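Local coordinates for protein cellulosomal scaffoldin (Acetivibrio cellulolyticus, PDB 4WI0) that probably hydrolyses internal beta-1,4-glucosidic bonds of cellulose as a whole protein, and through this X-module-dockerin piece binds calcium and docks onto a cohesin of another scaffoldin, at residues 103-106 with 107-110; 109-112 with 113-116; 136-139 with 140-143. The protein carries 1 engineered substitution. All blocks are in the same frame, centred on the assembly; numbering follows the deposited sequence.

Interaction 1: residues 103-106 with 107-110; sequences AINL and EDIL. With CA (calcium ion), chain C.
Asp108 reaches back from the first turn of helix 106-113 to Asn105 and Ala103, closing an EF-hand-like calcium loop of the dockerin. Its CB lies 3.4 Å from Asn105 O. From there CG stands beside the residue's own backbone N (chi1 -63°), which turns the carboxylate toward the loop instead of along the helix. Both oxygens then grip the calcium ion, a bidentate hold with OD1 and OD2 each 2.5 Å from the metal. OD1 also accepts from Met94 N, and OD2 takes the N-H of Asn105 on its anti lone pair, Asn105 N to Asp108 OD2 being 2.9 Å with a fairly straight 163° at the hydrogen.

Asn105 answers in the other direction. It is the N-cap residue, and its OD1 accepts a weak bond from Glu107 N; with the bond from Asn105 N to Asp108 OD2, Asn105 and Asp108 form a capping box. Ala103 contributes its backbone O to the ion, and Asp93 and Asp101 supply further ligands. One turn on, Leu106 CG rests against Leu110 CD1 at 3.9 Å, on an exposed flank of the helix. The side-chain amide of Asn105 is also tied to the metal shell: a water bound to the calcium ion donates to Asn105 OD1, at 2.8 Å.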
# COMPACT_ATOMS: atom_id res chain seq x y z
N ALA B 103 -8.73 -12.22 -11.43
CA ALA B 103 -7.40 -12.51 -10.95
C ALA B 103 -6.84 -11.23 -10.33
O ALA B 103 -7.14 -10.13 -10.78
CB ALA B 103 -6.51 -12.96 -12.09
N ILE B 104 -6.03 -11.40 -9.28
CA ILE B 104 -5.28 -10.30 -8.69
C ILE B 104 -3.82 -10.47 -9.11
O ILE B 104 -3.16 -11.40 -8.67
CB ILE B 104 -5.40 -10.29 -7.16
CG1 ILE B 104 -6.85 -9.99 -6.77
CG2 ILE B 104 -4.45 -9.28 -6.55
CD1 ILE B 104 -7.12 -10.08 -5.29
N ASN B 105 -3.33 -9.60 -9.99
CA ASN B 105 -1.97 -9.73 -10.52
C ASN B 105 -1.31 -8.36 -10.76
O ASN B 105 -1.75 -7.35 -10.19
CB ASN B 105 -1.99 -10.63 -11.77
CG ASN B 105 -2.94 -10.14 -12.84
OD1 ASN B 105 -3.16 -8.95 -13.02
ND2 ASN B 105 -3.51 -11.09 -13.59
N LEU B 106 -0.25 -8.33 -11.56
CA LEU B 106 0.51 -7.10 -11.79
C LEU B 106 -0.32 -5.99 -12.43
O LEU B 106 -0.15 -4.81 -12.11
CB LEU B 106 1.74 -7.39 -12.66
CG LEU B 106 2.75 -6.26 -12.89
CD1 LEU B 106 3.42 -5.84 -11.58
CD2 LEU B 106 3.79 -6.67 -13.91
N GLU B 107 -1.23 -6.36 -13.34
CA GLU B 107 -2.05 -5.37 -14.05
C GLU B 107 -2.91 -4.57 -13.08
O GLU B 107 -3.13 -3.37 -13.27
CB GLU B 107 -2.93 -6.03 -15.11
CG GLU B 107 -2.24 -6.27 -16.44
CD GLU B 107 -0.98 -7.11 -16.31
OE1 GLU B 107 -1.09 -8.28 -15.89
OE2 GLU B 107 0.11 -6.58 -16.63
N ASP B 108 -3.40 -5.24 -12.04
CA ASP B 108 -4.18 -4.60 -10.99
C ASP B 108 -3.32 -3.61 -10.22
O ASP B 108 -3.77 -2.49 -9.94
CB ASP B 108 -4.74 -5.65 -10.05
CG ASP B 108 -5.70 -6.58 -10.74
OD1 ASP B 108 -6.77 -6.11 -11.17
OD2 ASP B 108 -5.40 -7.77 -10.87
N ILE B 109 -2.09 -4.01 -9.90
CA ILE B 109 -1.12 -3.11 -9.27
C ILE B 109 -0.81 -1.93 -10.17
O ILE B 109 -0.80 -0.79 -9.71
CB ILE B 109 0.19 -3.84 -8.89
CG1 ILE B 109 -0.08 -4.85 -7.77
CG2 ILE B 109 1.26 -2.82 -8.46
CD1 ILE B 109 1.14 -5.47 -7.13
N LEU B 110 -0.56 -2.19 -11.45
CA LEU B 110 -0.23 -1.10 -12.38
C LEU B 110 -1.39 -0.12 -12.53
O LEU B 110 -1.16 1.08 -12.71
CB LEU B 110 0.21 -1.64 -13.74
CG LEU B 110 1.53 -2.40 -13.70
CD1 LEU B 110 1.78 -3.12 -15.02
CD2 LEU B 110 2.68 -1.46 -13.38
CA CA C . -7.45 -8.35 -12.14
O HOH W 1 -5.77 -8.22 -13.83
O HOH W 2 -8.71 -6.94 -13.69

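Interaction 2: residues 109-112 with 113-116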
# COMPACT_ATOMS: atom_id res chain seq x y z
N ILE B 109 -2.09 -4.01 -9.90
CA ILE B 109 -1.12 -3.11 -9.27
C ILE B 109 -0.81 -1.93 -10.17
O ILE B 109 -0.80 -0.79 -9.71
CB ILE B 109 0.19 -3.84 -8.89
CG1 ILE B 109 -0.08 -4.85 -7.77
CG2 ILE B 109 1.26 -2.82 -8.46
CD1 ILE B 109 1.14 -5.47 -7.13
N LEU B 110 -0.56 -2.19 -11.45
CA LEU B 110 -0.23 -1.10 -12.38
C LEU B 110 -1.39 -0.12 -12.53
O LEU B 110 -1.16 1.08 -12.71
CB LEU B 110 0.21 -1.64 -13.74
CG LEU B 110 1.53 -2.40 -13.70
CD1 LEU B 110 1.78 -3.12 -15.02
CD2 LEU B 110 2.68 -1.46 -13.38
N GLU B 111 -2.62 -0.61 -12.43
CA GLU B 111 -3.78 0.24 -12.53
C GLU B 111 -3.81 1.28 -11.40
O GLU B 111 -4.11 2.45 -11.64
CB GLU B 111 -5.06 -0.61 -12.52
CG GLU B 111 -6.34 0.15 -12.88
CD GLU B 111 -6.33 0.75 -14.28
OE1 GLU B 111 -5.58 0.27 -15.16
OE2 GLU B 111 -7.09 1.71 -14.50
N ILE B 112 -3.49 0.85 -10.18
CA ILE B 112 -3.42 1.74 -9.02
C ILE B 112 -2.26 2.74 -9.18
O ILE B 112 -2.39 3.92 -8.86
CB ILE B 112 -3.27 0.93 -7.71
CG1 ILE B 112 -4.55 0.13 -7.45
CG2 ILE B 112 -2.99 1.86 -6.53
CD1 ILE B 112 -4.36 -1.04 -6.51
N CYS B 113 -1.13 2.25 -9.69
CA CYS B 113 0.07 3.06 -9.83
C CYS B 113 -0.06 4.21 -10.83
O CYS B 113 0.76 5.12 -10.82
CB CYS B 113 1.26 2.16 -10.17
SG CYS B 113 1.82 1.19 -8.76
N LYS B 114 -1.08 4.17 -11.69
CA LYS B 114 -1.39 5.30 -12.56
C LYS B 114 -1.64 6.61 -11.79
O LYS B 114 -1.40 7.69 -12.33
CB LYS B 114 -2.60 4.98 -13.45
CG LYS B 114 -2.29 3.96 -14.53
CD LYS B 114 -3.53 3.57 -15.33
CE LYS B 114 -3.19 2.45 -16.31
NZ LYS B 114 -4.32 2.08 -17.19
N ALA B 115 -2.10 6.51 -10.55
CA ALA B 115 -2.31 7.69 -9.71
C ALA B 115 -1.56 7.61 -8.39
O ALA B 115 -2.04 8.12 -7.38
CB ALA B 115 -3.80 7.88 -9.47
N PHE B 116 -0.38 6.98 -8.40
CA PHE B 116 0.39 6.76 -7.18
C PHE B 116 0.84 8.07 -6.54
O PHE B 116 1.25 9.00 -7.22
CB PHE B 116 1.61 5.89 -7.44
CG PHE B 116 2.26 5.37 -6.18
CD1 PHE B 116 1.65 4.37 -5.44
CD2 PHE B 116 3.48 5.88 -5.74
CE1 PHE B 116 2.24 3.89 -4.28
CE2 PHE B 116 4.07 5.40 -4.58
CZ PHE B 116 3.45 4.40 -3.85
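Glu111 and Lys114 pair across the last turn of helix 106-113, one of the two calcium-loop helices of the dockerin, and the loop before strand 118-119. The charged contact is a salt bridge three residues apart, with Lys114 NZ 3.0 Å from Glu111 OE1. The ammonium comes in on the syn side of that oxygen but lies 30° out of the carboxylate plane. The two chains get there differently: Glu111 sets out with CG opposite its backbone N (chi1 -169°) and bends at chi2, while Lys114 runs fully extended beyond CG, its methylenes passing close to Glu111 O and its CE reaching 3.4 Å from Glu111 OE1.

Among the backbone bonds, Cys113 N gives a regular helical bond to Ile109 O, at 3.1 Å. The next N-H, that of Lys114, is shared weakly between Leu110 O and Glu111 O, and Ala115 N then turns to Ile112 O, three residues back and 3.1 Å away. This last donor sits 41° out of the carbonyl plane of Ile112. Ala115 O goes on to accept from Thr118 OG1, a residue of the strand that follows.

The apolar groups tie this turn to the rest of the domain and to the other protein. Ile112 packs on Val145 of helix 139-146 and on Ile137 and Leu131; Phe116 packs on Val142 and, like Cys113, also touches a polar side chain of the partner protein chain. The thiol of Cys113 stands beside its own backbone N and is turned back along the helix, with SG 4.1 Å from Ile109 CG2.

Interaction 3: residues 136-139 with 140-143; sequences AISL and EDVM. With CA (calcium ion), chain D.
Leu139 lies obliquely across both Val142 and Met143 on the first turn of helix 139-146. Its CG is set opposite the backbone N (chi1 -173°), and this carries the isobutyl group over the following turn: CG meets Met143 CG at 3.9 Å, while CD1 reaches Val142 CB at 4.1 Å. Met143 is folded at both chi2 and chi3, and its CG also lies near Leu139 O, the carbonyl that takes Met143 N in a 2.8 Å helical bond. Leu139 and Met143 both touch the partner protein chain, which also hydrogen-bonds Leu139 N.

On the calcium side, Asp141 points its carboxylate back toward the strand end. OD1 and OD2 both bind the ion, and OD2 receives Ser138 N on its anti lone pair, at 2.8 Å and 163°. Ser138 is the N-cap residue, but its hydroxyl works through water. OG is hydrogen-bonded to a calcium-bound water at 2.6 Å and to a second water that bridges onward to Glu140 OE2, with a weak further bond from Glu140 N.

Ala136 adds its backbone O at 2.4 Å from the metal, and Asp130, Asn132 and Asp134 complete the protein ligands. A calcium loop that passes through a short strand and closes with a bidentate aspartate on the helix that follows is typical of the F-hand of dockerins, the variant of the EF-hand that lacks its entering helix.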
# COMPACT_ATOMS: atom_id res chain seq x y z
N ALA B 136 -6.19 8.87 0.04
CA ALA B 136 -4.89 8.90 -0.60
C ALA B 136 -4.66 7.61 -1.37
O ALA B 136 -5.23 6.57 -1.04
CB ALA B 136 -3.81 9.09 0.45
N ILE B 137 -3.84 7.68 -2.40
CA ILE B 137 -3.39 6.49 -3.13
C ILE B 137 -1.90 6.41 -2.84
O ILE B 137 -1.12 7.25 -3.29
CB ILE B 137 -3.68 6.56 -4.64
CG1 ILE B 137 -5.20 6.67 -4.87
CG2 ILE B 137 -3.15 5.32 -5.34
CD1 ILE B 137 -5.60 7.13 -6.25
N SER B 138 -1.53 5.41 -2.04
CA SER B 138 -0.18 5.31 -1.48
C SER B 138 0.23 3.84 -1.47
O SER B 138 -0.47 3.00 -2.02
CB SER B 138 -0.16 5.90 -0.07
OG SER B 138 -1.05 5.24 0.81
N LEU B 139 1.37 3.54 -0.83
CA LEU B 139 1.86 2.15 -0.78
C LEU B 139 0.89 1.21 -0.05
O LEU B 139 0.84 0.02 -0.38
CB LEU B 139 3.25 2.09 -0.12
CG LEU B 139 3.96 0.73 -0.14
CD1 LEU B 139 3.98 0.12 -1.54
CD2 LEU B 139 5.37 0.87 0.41
N GLU B 140 0.14 1.73 0.92
CA GLU B 140 -0.88 0.92 1.60
C GLU B 140 -1.84 0.24 0.63
O GLU B 140 -2.14 -0.94 0.77
CB GLU B 140 -1.70 1.76 2.57
CG GLU B 140 -0.93 2.09 3.82
CD GLU B 140 -1.70 3.00 4.73
OE1 GLU B 140 -2.79 2.58 5.17
OE2 GLU B 140 -1.18 4.12 5.01
N ASP B 141 -2.33 1.01 -0.34
CA ASP B 141 -3.26 0.49 -1.35
C ASP B 141 -2.62 -0.61 -2.17
O ASP B 141 -3.24 -1.64 -2.44
CB ASP B 141 -3.73 1.62 -2.26
CG ASP B 141 -4.39 2.74 -1.49
OD1 ASP B 141 -5.50 2.52 -0.96
OD2 ASP B 141 -3.78 3.82 -1.37
N VAL B 142 -1.36 -0.39 -2.56
CA VAL B 142 -0.60 -1.39 -3.33
C VAL B 142 -0.37 -2.67 -2.51
O VAL B 142 -0.49 -3.78 -3.03
CB VAL B 142 0.74 -0.79 -3.83
CG1 VAL B 142 1.68 -1.86 -4.37
CG2 VAL B 142 0.49 0.29 -4.88
N MET B 143 -0.03 -2.52 -1.22
CA MET B 143 0.24 -3.69 -0.36
C MET B 143 -1.02 -4.49 -0.07
O MET B 143 -0.95 -5.70 0.14
CB MET B 143 0.91 -3.28 0.96
CG MET B 143 2.30 -2.68 0.82
SD MET B 143 3.52 -3.78 0.07
CE MET B 143 3.65 -5.01 1.35
CA CA D . -5.58 4.63 0.26
O HOH W 3 0.88 4.50 2.71
O HOH W 4 -3.47 4.75 1.49

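Interactions 1 and 3 are alike in build, each joining a calcium loop to the start of the helix after it and holding two of the residues that bind its own ion. Their centres lie 14 Å apart, and Ile109 CG2 meets Val142 CG1 at 4.2 Å between the helices. Interaction 2 continues helix 106-113 from interaction 1, sharing Ile109 and Leu110; its centre is 9 Å from each of the others, and the side chain of Ile112 is about 8 Å from a calcium ion. Ile112 CG2 packs on Ile137 CG2 at 3.7 Å, and Phe116 CE1 comes within 3.5 Å of Ser138 C. All three contacts reach the partner chain.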